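Local coordinates for protein paenibacillus xanthan lyase (Paenibacillus, PDB 6F2P) that catalyses the eliminative release of the terminal mannose from xanthan side chains, as a calcium-binding lyase of polysaccharide lyase family 8, at residues Y223-G228 / R281-S286; L276-R281 / M411-N416; N839-G844 / G863-T868. All blocks are in the same frame, centred on the assembly; numbering follows the deposited sequence.

Contact 1. Residues Y223-G228 / R281-S286; sequences YAYNGG and RGREIS
Arg281 packs its CG against Gly227 CA (3.8 Å) where two loops of the family 8 alpha-helical domain meet, one following strand 223-224, the other running into a 3-10 turn at 283-285. The Arg281 chain bends at chi3 (-51°), and the guanidinium, salt-bridged to Asp278, holds a water in its plane, NH1 to water O 2.8 Å. That water also faces Gly227 O and Glu284 OE1, with more acceptors around it than protons to give. Arg281 O lies near Tyr225 CE1, then opens the 3-10 turn by accepting from Glu284 N.

Gly282, at positive phi, sets its CA 3.6 Å from Tyr225 CE1. A second water accepts from Gly282 N and donates to Ala224 O, bridging amide and carbonyl.

Arg283 supplies the direct hydrogen bond: its N donates to Tyr225 OH over 3.0 Å, almost straight at 171°. Its CG touches the same hydroxyl, and the extended chain carries the guanidinium on to Tyr229 and to Glu395 and Glu400 of the super-sandwich part, its plane turned 73° from the tyrosine ring. Glu395 also bonds Tyr225 OH, so one carboxylate from across the domain border ties together the groups from both segments.

Glu284 reaches back across the gap with its chain extended beyond CG. Its OE2 comes to 3.4 Å from Gly228 CA, at the N-cap position of helix 229-244.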
loop_
_atom_site.group_PDB
_atom_site.type_symbol
_atom_site.label_atom_id
_atom_site.label_comp_id
_atom_site.label_asym_id
_atom_site.label_seq_id
_atom_site.Cartn_x
_atom_site.Cartn_y
_atom_site.Cartn_z
ATOM N N TYR A 223 4.377 -11.167 -4.069
ATOM C CA TYR A 223 5.545 -10.511 -4.654
ATOM C C TYR A 223 5.204 -9.460 -5.696
ATOM O O TYR A 223 4.323 -9.655 -6.526
ATOM C CB TYR A 223 6.546 -11.541 -5.212
ATOM C CG TYR A 223 6.879 -12.594 -4.189
ATOM C CD1 TYR A 223 6.099 -13.732 -4.076
ATOM C CD2 TYR A 223 7.931 -12.429 -3.297
ATOM C CE1 TYR A 223 6.359 -14.680 -3.127
ATOM C CE2 TYR A 223 8.207 -13.386 -2.337
ATOM C CZ TYR A 223 7.411 -14.511 -2.259
ATOM O OH TYR A 223 7.647 -15.483 -1.318
ATOM N N ALA A 224 5.905 -8.335 -5.621
ATOM C CA ALA A 224 5.790 -7.274 -6.607
ATOM C C ALA A 224 6.317 -7.816 -7.925
ATOM O O ALA A 224 7.472 -8.223 -8.004
ATOM C CB ALA A 224 6.607 -6.081 -6.165
ATOM N N TYR A 225 5.485 -7.835 -8.959
ATOM C CA TYR A 225 5.862 -8.549 -10.175
ATOM C C TYR A 225 5.445 -7.934 -11.513
ATOM O O TYR A 225 5.302 -8.661 -12.498
ATOM C CB TYR A 225 5.391 -10.011 -10.115
ATOM C CG TYR A 225 6.531 -10.989 -9.949
ATOM C CD1 TYR A 225 7.587 -11.020 -10.860
ATOM C CD2 TYR A 225 6.558 -11.878 -8.886
ATOM C CE1 TYR A 225 8.635 -11.908 -10.705
ATOM C CE2 TYR A 225 7.596 -12.769 -8.727
ATOM C CZ TYR A 225 8.628 -12.783 -9.635
ATOM O OH TYR A 225 9.661 -13.669 -9.459
ATOM N N ASN A 226 5.273 -6.613 -11.561
ATOM C CA ASN A 226 4.936 -5.949 -12.815
ATOM C C ASN A 226 5.926 -6.300 -13.918
ATOM O O ASN A 226 5.536 -6.568 -15.055
ATOM C CB ASN A 226 4.901 -4.431 -12.652
ATOM C CG ASN A 226 3.902 -3.974 -11.609
ATOM O OD1 ASN A 226 3.844 -4.516 -10.496
ATOM N ND2 ASN A 226 3.108 -2.962 -11.960
ATOM N N GLY A 227 7.209 -6.304 -13.568
ATOM C CA GLY A 227 8.275 -6.542 -14.530
ATOM C C GLY A 227 8.477 -8.000 -14.895
ATOM O O GLY A 227 9.033 -8.303 -15.943
ATOM N N GLY A 228 8.025 -8.910 -14.041
ATOM C CA GLY A 228 8.165 -10.326 -14.324
ATOM C C GLY A 228 6.965 -10.955 -15.011
ATOM O O GLY A 228 6.843 -10.927 -16.236
ATOM N N ARG A 281 10.645 -6.559 -10.783
ATOM C CA ARG A 281 10.944 -7.683 -11.661
ATOM C C ARG A 281 11.183 -8.986 -10.901
ATOM O O ARG A 281 11.548 -10.007 -11.498
ATOM C CB ARG A 281 12.116 -7.362 -12.591
ATOM C CG ARG A 281 11.867 -6.161 -13.476
ATOM C CD ARG A 281 12.846 -6.067 -14.632
ATOM N NE ARG A 281 14.243 -6.174 -14.218
ATOM C CZ ARG A 281 15.041 -7.199 -14.525
ATOM N NH1 ARG A 281 14.580 -8.207 -15.249
ATOM N NH2 ARG A 281 16.304 -7.218 -14.110
ATOM N N GLY A 282 10.942 -8.956 -9.595
ATOM C CA GLY A 282 11.086 -10.137 -8.761
ATOM C C GLY A 282 12.385 -10.883 -8.988
ATOM O O GLY A 282 13.462 -10.272 -9.073
ATOM N N ARG A 283 12.287 -12.205 -9.123
ATOM C CA ARG A 283 13.484 -13.038 -9.230
ATOM C C ARG A 283 14.251 -12.819 -10.529
ATOM O O ARG A 283 15.386 -13.275 -10.670
ATOM C CB ARG A 283 13.147 -14.519 -9.057
ATOM C CG ARG A 283 12.505 -15.189 -10.257
ATOM C CD ARG A 283 12.137 -16.624 -9.899
ATOM N NE ARG A 283 11.711 -17.375 -11.070
ATOM C CZ ARG A 283 10.443 -17.553 -11.429
ATOM N NH1 ARG A 283 9.465 -17.044 -10.694
ATOM N NH2 ARG A 283 10.152 -18.249 -12.524
ATOM N N GLU A 284 13.651 -12.094 -11.465
ATOM C CA GLU A 284 14.258 -11.919 -12.778
ATOM C C GLU A 284 15.445 -10.972 -12.821
ATOM O O GLU A 284 16.090 -10.833 -13.861
ATOM C CB GLU A 284 13.204 -11.521 -13.794
ATOM C CG GLU A 284 12.099 -12.541 -13.854
ATOM C CD GLU A 284 11.209 -12.333 -15.040
ATOM O OE1 GLU A 284 11.587 -11.506 -15.902
ATOM O OE2 GLU A 284 10.143 -12.992 -15.113
ATOM N N ILE A 285 15.762 -10.345 -11.693
ATOM C CA ILE A 285 16.916 -9.457 -11.645
ATOM C C ILE A 285 18.179 -10.288 -11.748
ATOM O O ILE A 285 19.254 -9.750 -12.006
ATOM C CB ILE A 285 16.964 -8.603 -10.361
ATOM C CG1 ILE A 285 17.011 -9.490 -9.111
ATOM C CG2 ILE A 285 15.782 -7.651 -10.311
ATOM C CD1 ILE A 285 17.336 -8.726 -7.826
ATOM N N SER A 286 18.035 -11.600 -11.557
ATOM C CA SER A 286 19.165 -12.526 -11.635
ATOM C C SER A 286 19.378 -13.142 -13.012
ATOM O O SER A 286 20.152 -14.075 -13.144
ATOM C CB SER A 286 19.020 -13.651 -10.609
ATOM O OG SER A 286 17.959 -14.521 -10.953
HETATM O O HOH W 1 9.903 -7.590 -7.162
HETATM O O HOH W 2 12.004 -8.718 -16.245
#

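Contact 2. Residues L276-R281 / M411-N416; sequences LMDMVR and MTYLYN
With CG anti to the carbonyl carbon (chi1 -65°) and the chain extended beyond it, Met277 lies across the ring of Tyr415, whereas Met279, its CG between backbone N and carbonyl carbon (chi1 72°), offers CB to Tyr413, its extended chain carrying SD to 5.3 Å from the centroid of the Tyr413 ring, an oblique Met-aromatic contact. Tyr413 and Tyr415, two residues apart on strand 411-415, both face the loop, joining the super-sandwich domain to the alpha-helical domain.

Met277 CG rests 3.6 Å from Tyr415 CZ, and Met277 SD follows at 4.7 Å from the Tyr415 ring centroid, a second oblique Met-aromatic contact. At Tyr413 the close approach is Met279 CB to CE1, also 3.6 Å. Asp278 CB fits beside Tyr413 CE2. Phe422 meets both tyrosine rings edge-to-face.

Two waters sit at the hydroxyl end of Tyr415, in the plane of its ring. One accepts from Asp278 N; the other accepts from Met279 N (2.9 Å between Met279 N and the water O) and lies over the centre of one face of Tyr413. Within the loop, Arg281 grips Asp278 OD1 side-on with NE and NH2, the NE bond using the anti lone pair, while Trp427 NE1 donates to OD2.

With no direct hydrogen bond between the segments, polar linkage of the Tyr415 hydroxyl to the Asp278 and Met279 amides depends on water, while the side chains cohere through apolar and Met-aromatic contact.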
loop_
_atom_site.group_PDB
_atom_site.type_symbol
_atom_site.label_atom_id
_atom_site.label_comp_id
_atom_site.label_asym_id
_atom_site.label_seq_id
_atom_site.Cartn_x
_atom_site.Cartn_y
_atom_site.Cartn_z
ATOM N N LEU A 276 13.316 -0.905 -17.271
ATOM C CA LEU A 276 12.214 -1.389 -16.457
ATOM C C LEU A 276 12.767 -1.584 -15.067
ATOM O O LEU A 276 13.716 -2.337 -14.892
ATOM C CB LEU A 276 11.689 -2.708 -17.012
ATOM C CG LEU A 276 10.452 -3.309 -16.343
ATOM C CD1 LEU A 276 9.319 -2.312 -16.305
ATOM C CD2 LEU A 276 10.025 -4.577 -17.081
ATOM N N MET A 277 12.198 -0.895 -14.084
ATOM C CA MET A 277 12.748 -0.898 -12.725
ATOM C C MET A 277 12.836 -2.290 -12.109
ATOM O O MET A 277 11.847 -3.020 -12.049
ATOM C CB MET A 277 11.940 0.028 -11.813
ATOM C CG MET A 277 12.021 1.484 -12.210
ATOM S SD MET A 277 11.164 2.561 -11.056
ATOM C CE MET A 277 11.429 4.127 -11.871
ATOM N N ASP A 278 14.030 -2.643 -11.644
ATOM C CA ASP A 278 14.298 -3.980 -11.115
ATOM C C ASP A 278 13.452 -4.355 -9.900
ATOM O O ASP A 278 13.230 -5.537 -9.631
ATOM C CB ASP A 278 15.776 -4.109 -10.759
ATOM C CG ASP A 278 16.668 -4.139 -11.981
ATOM O OD1 ASP A 278 16.217 -4.636 -13.035
ATOM O OD2 ASP A 278 17.817 -3.665 -11.884
ATOM N N MET A 279 12.979 -3.354 -9.162
ATOM C CA MET A 279 12.250 -3.631 -7.938
ATOM C C MET A 279 10.893 -4.284 -8.200
ATOM O O MET A 279 10.308 -4.870 -7.293
ATOM C CB MET A 279 12.102 -2.372 -7.091
ATOM C CG MET A 279 11.126 -1.341 -7.630
ATOM S SD MET A 279 11.083 0.110 -6.553
ATOM C CE MET A 279 9.806 1.095 -7.343
ATOM N N VAL A 280 10.397 -4.202 -9.434
ATOM C CA VAL A 280 9.160 -4.900 -9.779
ATOM C C VAL A 280 9.391 -6.133 -10.641
ATOM O O VAL A 280 8.431 -6.690 -11.177
ATOM C CB VAL A 280 8.127 -3.996 -10.511
ATOM C CG1 VAL A 280 7.777 -2.773 -9.668
ATOM C CG2 VAL A 280 8.628 -3.595 -11.891
ATOM N N ARG A 281 10.645 -6.559 -10.783
ATOM C CA ARG A 281 10.944 -7.683 -11.661
ATOM C C ARG A 281 11.183 -8.986 -10.901
ATOM O O ARG A 281 11.548 -10.007 -11.498
ATOM C CB ARG A 281 12.116 -7.362 -12.591
ATOM C CG ARG A 281 11.867 -6.161 -13.476
ATOM C CD ARG A 281 12.846 -6.067 -14.632
ATOM N NE ARG A 281 14.243 -6.174 -14.218
ATOM C CZ ARG A 281 15.041 -7.199 -14.525
ATOM N NH1 ARG A 281 14.580 -8.207 -15.249
ATOM N NH2 ARG A 281 16.304 -7.218 -14.110
ATOM N N MET A 411 15.168 -0.993 0.188
ATOM C CA MET A 411 16.185 -0.655 -0.795
ATOM C C MET A 411 15.744 0.534 -1.622
ATOM O O MET A 411 14.570 0.663 -1.952
ATOM C CB MET A 411 16.456 -1.843 -1.715
ATOM C CG MET A 411 17.587 -1.622 -2.700
ATOM S SD MET A 411 17.744 -3.021 -3.822
ATOM C CE MET A 411 18.961 -2.374 -4.980
ATOM N N THR A 412 16.689 1.399 -1.965
ATOM C CA THR A 412 16.385 2.559 -2.786
ATOM C C THR A 412 17.105 2.496 -4.129
ATOM O O THR A 412 18.295 2.174 -4.198
ATOM C CB THR A 412 16.754 3.867 -2.061
ATOM O OG1 THR A 412 18.168 3.913 -1.844
ATOM C CG2 THR A 412 16.069 3.918 -0.727
ATOM N N TYR A 413 16.378 2.805 -5.198
ATOM C CA TYR A 413 16.971 2.874 -6.529
ATOM C C TYR A 413 16.929 4.308 -7.018
ATOM O O TYR A 413 15.866 4.928 -7.021
ATOM C CB TYR A 413 16.184 2.018 -7.520
ATOM C CG TYR A 413 16.255 0.524 -7.309
ATOM C CD1 TYR A 413 15.470 -0.100 -6.347
ATOM C CD2 TYR A 413 17.076 -0.276 -8.110
ATOM C CE1 TYR A 413 15.512 -1.473 -6.167
ATOM C CE2 TYR A 413 17.121 -1.657 -7.940
ATOM C CZ TYR A 413 16.334 -2.244 -6.968
ATOM O OH TYR A 413 16.369 -3.605 -6.780
ATOM N N LEU A 414 18.074 4.840 -7.440
ATOM C CA LEU A 414 18.114 6.193 -7.994
ATOM C C LEU A 414 18.425 6.165 -9.482
ATOM O O LEU A 414 19.477 5.679 -9.898
ATOM C CB LEU A 414 19.132 7.053 -7.260
ATOM C CG LEU A 414 19.238 8.497 -7.749
ATOM C CD1 LEU A 414 17.961 9.294 -7.447
ATOM C CD2 LEU A 414 20.439 9.152 -7.104
ATOM N N TYR A 415 17.490 6.674 -10.281
ATOM C CA TYR A 415 17.605 6.626 -11.733
ATOM C C TYR A 415 17.943 7.996 -12.284
ATOM O O TYR A 415 17.321 8.988 -11.909
ATOM C CB TYR A 415 16.301 6.120 -12.347
ATOM C CG TYR A 415 16.022 4.667 -12.039
ATOM C CD1 TYR A 415 16.545 3.657 -12.840
ATOM C CD2 TYR A 415 15.249 4.302 -10.944
ATOM C CE1 TYR A 415 16.304 2.323 -12.560
ATOM C CE2 TYR A 415 15.003 2.972 -10.654
ATOM C CZ TYR A 415 15.536 1.986 -11.468
ATOM O OH TYR A 415 15.305 0.657 -11.194
ATOM N N ASN A 416 18.937 8.053 -13.162
ATOM C CA ASN A 416 19.282 9.304 -13.827
ATOM C C ASN A 416 19.783 9.075 -15.247
ATOM O O ASN A 416 19.364 8.121 -15.891
ATOM C CB ASN A 416 20.263 10.137 -12.997
ATOM C CG ASN A 416 21.494 9.361 -12.586
ATOM O OD1 ASN A 416 21.948 8.468 -13.294
ATOM N ND2 ASN A 416 22.043 9.704 -11.431
HETATM O O HOH W 3 16.739 -1.164 -12.782
HETATM O O HOH W 4 13.921 -0.579 -9.101
#

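Contact 3. Residues N839-G844 / G863-T868; sequences NGTNVG and GSYSFT
Val843 lays its CG2 methyl against Tyr865, 3.5 Å from CD1, the two side chains crossing at about a right angle. Its other methyl, CG1, stands anti to the backbone N (chi1 171°) and lies on the backbone of strand 857-867, 3.4 Å from Gly863 C and close to Ser864 O. Gly863, at positive phi, offers bare backbone to CG1, and this is the surface on which Val843 rests.

The contact lies at an edge of a beta sandwich, where strand 841-848 is outermost in its five-stranded sheet. Segment 839-844 leads from a tight hairpin into that strand; Asn839 and Gly840, both at positive phi, have the backbone angles of a type I' turn. Segment 863-868 belongs to the other sheet, its strand 857-867 bonded to strand 817-826.

Tyr865 spans the gap between them. Its CG is anti to the backbone N (chi1 -170°), which sends the ring out from its strand toward the hairpin. Thr841 CB approaches the ring at its edge, near the plane, 4.1 Å from CE1, and Tyr865 OH comes to 3.8 Å from Asn839 CB. On the other edge, Tyr865 CD2 lies over the centre of the Phe867 ring. Asn839 itself is anchored by OD1 accepting from Leu874 N.

No hydrogen bond crosses between the two segments, so near the protein surface the two sheets are joined at this edge by van der Waals contact, which depends on how closely Val843 and Tyr865 fit in shape.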
loop_
_atom_site.group_PDB
_atom_site.type_symbol
_atom_site.label_atom_id
_atom_site.label_comp_id
_atom_site.label_asym_id
_atom_site.label_seq_id
_atom_site.Cartn_x
_atom_site.Cartn_y
_atom_site.Cartn_z
ATOM N N ASN A 839 -10.557 -2.762 24.723
ATOM C CA ASN A 839 -9.126 -2.496 24.637
ATOM C C ASN A 839 -8.265 -3.393 25.529
ATOM O O ASN A 839 -7.209 -2.972 26.004
ATOM C CB ASN A 839 -8.841 -1.019 24.924
ATOM C CG ASN A 839 -9.140 -0.131 23.736
ATOM O OD1 ASN A 839 -9.939 -0.481 22.865
ATOM N ND2 ASN A 839 -8.481 1.018 23.680
ATOM N N GLY A 840 -8.724 -4.623 25.758
ATOM C CA GLY A 840 -7.969 -5.591 26.536
ATOM C C GLY A 840 -8.330 -5.639 28.012
ATOM O O GLY A 840 -7.802 -6.461 28.765
ATOM N N THR A 841 -9.230 -4.752 28.424
ATOM C CA THR A 841 -9.695 -4.682 29.803
ATOM C C THR A 841 -11.115 -5.232 29.880
ATOM O O THR A 841 -12.009 -4.721 29.206
ATOM C CB THR A 841 -9.730 -3.213 30.284
ATOM O OG1 THR A 841 -8.432 -2.622 30.152
ATOM C CG2 THR A 841 -10.203 -3.117 31.729
ATOM N N ASN A 842 -11.337 -6.266 30.686
ATOM C CA ASN A 842 -12.699 -6.751 30.889
ATOM C C ASN A 842 -13.556 -5.653 31.499
ATOM O O ASN A 842 -13.063 -4.832 32.271
ATOM C CB ASN A 842 -12.729 -7.983 31.787
ATOM C CG ASN A 842 -12.318 -9.243 31.064
ATOM O OD1 ASN A 842 -12.148 -10.292 31.679
ATOM N ND2 ASN A 842 -12.149 -9.151 29.753
ATOM N N VAL A 843 -14.831 -5.626 31.132
ATOM C CA VAL A 843 -15.770 -4.684 31.723
ATOM C C VAL A 843 -16.919 -5.455 32.345
ATOM O O VAL A 843 -17.641 -6.174 31.647
ATOM C CB VAL A 843 -16.340 -3.709 30.684
ATOM C CG1 VAL A 843 -17.482 -2.902 31.293
ATOM C CG2 VAL A 843 -15.248 -2.789 30.164
ATOM N N GLY A 844 -17.079 -5.311 33.655
ATOM C CA GLY A 844 -18.115 -6.022 34.378
ATOM C C GLY A 844 -17.845 -7.508 34.497
ATOM O O GLY A 844 -16.757 -7.978 34.165
ATOM N N GLY A 863 -21.445 -3.154 31.952
ATOM C CA GLY A 863 -20.645 -2.469 32.945
ATOM C C GLY A 863 -20.152 -1.124 32.461
ATOM O O GLY A 863 -20.492 -0.683 31.365
ATOM N N SER A 864 -19.326 -0.479 33.273
ATOM C CA SER A 864 -18.881 0.875 32.985
ATOM C C SER A 864 -17.412 0.931 32.545
ATOM O O SER A 864 -16.597 0.105 32.961
ATOM C CB SER A 864 -19.109 1.748 34.211
ATOM O OG SER A 864 -18.868 3.106 33.910
ATOM N N TYR A 865 -17.088 1.914 31.707
ATOM C CA TYR A 865 -15.745 2.065 31.161
ATOM C C TYR A 865 -15.443 3.528 30.883
ATOM O O TYR A 865 -16.316 4.291 30.453
ATOM C CB TYR A 865 -15.605 1.274 29.863
ATOM C CG TYR A 865 -14.185 1.172 29.329
ATOM C CD1 TYR A 865 -13.358 0.124 29.708
ATOM C CD2 TYR A 865 -13.681 2.112 28.434
ATOM C CE1 TYR A 865 -12.066 0.018 29.221
ATOM C CE2 TYR A 865 -12.393 2.013 27.942
ATOM C CZ TYR A 865 -11.588 0.961 28.339
ATOM O OH TYR A 865 -10.298 0.843 27.852
ATOM N N SER A 866 -14.196 3.920 31.117
ATOM C CA SER A 866 -13.805 5.304 30.905
ATOM C C SER A 866 -13.040 5.493 29.594
ATOM O O SER A 866 -11.944 4.957 29.415
ATOM C CB SER A 866 -12.995 5.819 32.090
ATOM O OG SER A 866 -12.741 7.204 31.946
ATOM N N PHE A 867 -13.642 6.248 28.679
ATOM C CA PHE A 867 -13.034 6.545 27.392
ATOM C C PHE A 867 -12.443 7.938 27.469
ATOM O O PHE A 867 -13.162 8.932 27.367
ATOM C CB PHE A 867 -14.074 6.472 26.278
ATOM C CG PHE A 867 -14.856 5.182 26.262
ATOM C CD1 PHE A 867 -15.941 4.994 27.116
ATOM C CD2 PHE A 867 -14.509 4.154 25.389
ATOM C CE1 PHE A 867 -16.663 3.806 27.101
ATOM C CE2 PHE A 867 -15.227 2.965 25.369
ATOM C CZ PHE A 867 -16.306 2.791 26.225
ATOM N N THR A 868 -11.127 7.994 27.658
ATOM C CA THR A 868 -10.431 9.239 27.976
ATOM C C THR A 868 -10.354 10.162 26.772
ATOM O O THR A 868 -10.406 11.386 26.906
ATOM C CB THR A 868 -9.002 8.956 28.473
ATOM O OG1 THR A 868 -8.254 8.311 27.434
ATOM C CG2 THR A 868 -9.032 8.048 29.699
#

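How the contacts relate
Contacts 1 and 2 are continuous, their centres 11 Å apart. Arg281 belongs to both, and Gly227 N probably donates to Val280 O at 2.7 Å, so the 276-286 loop is held by segment 223-228 on one flank and by strand 411-415 on another. A calcium lies about 12 Å from the Ala224 side chain, and one about 12 Å from that of Tyr415. In family 8 lyases the substrate cleft runs along the alpha-helical domain near its border with the super-sandwich, probably close to these contacts. Contact 3 is remote, with centres 48 and 49 Å away, in a later sandwich; a diol, probably from the crystallisation liquor, sits about 4 Å from the Asn839 side chain.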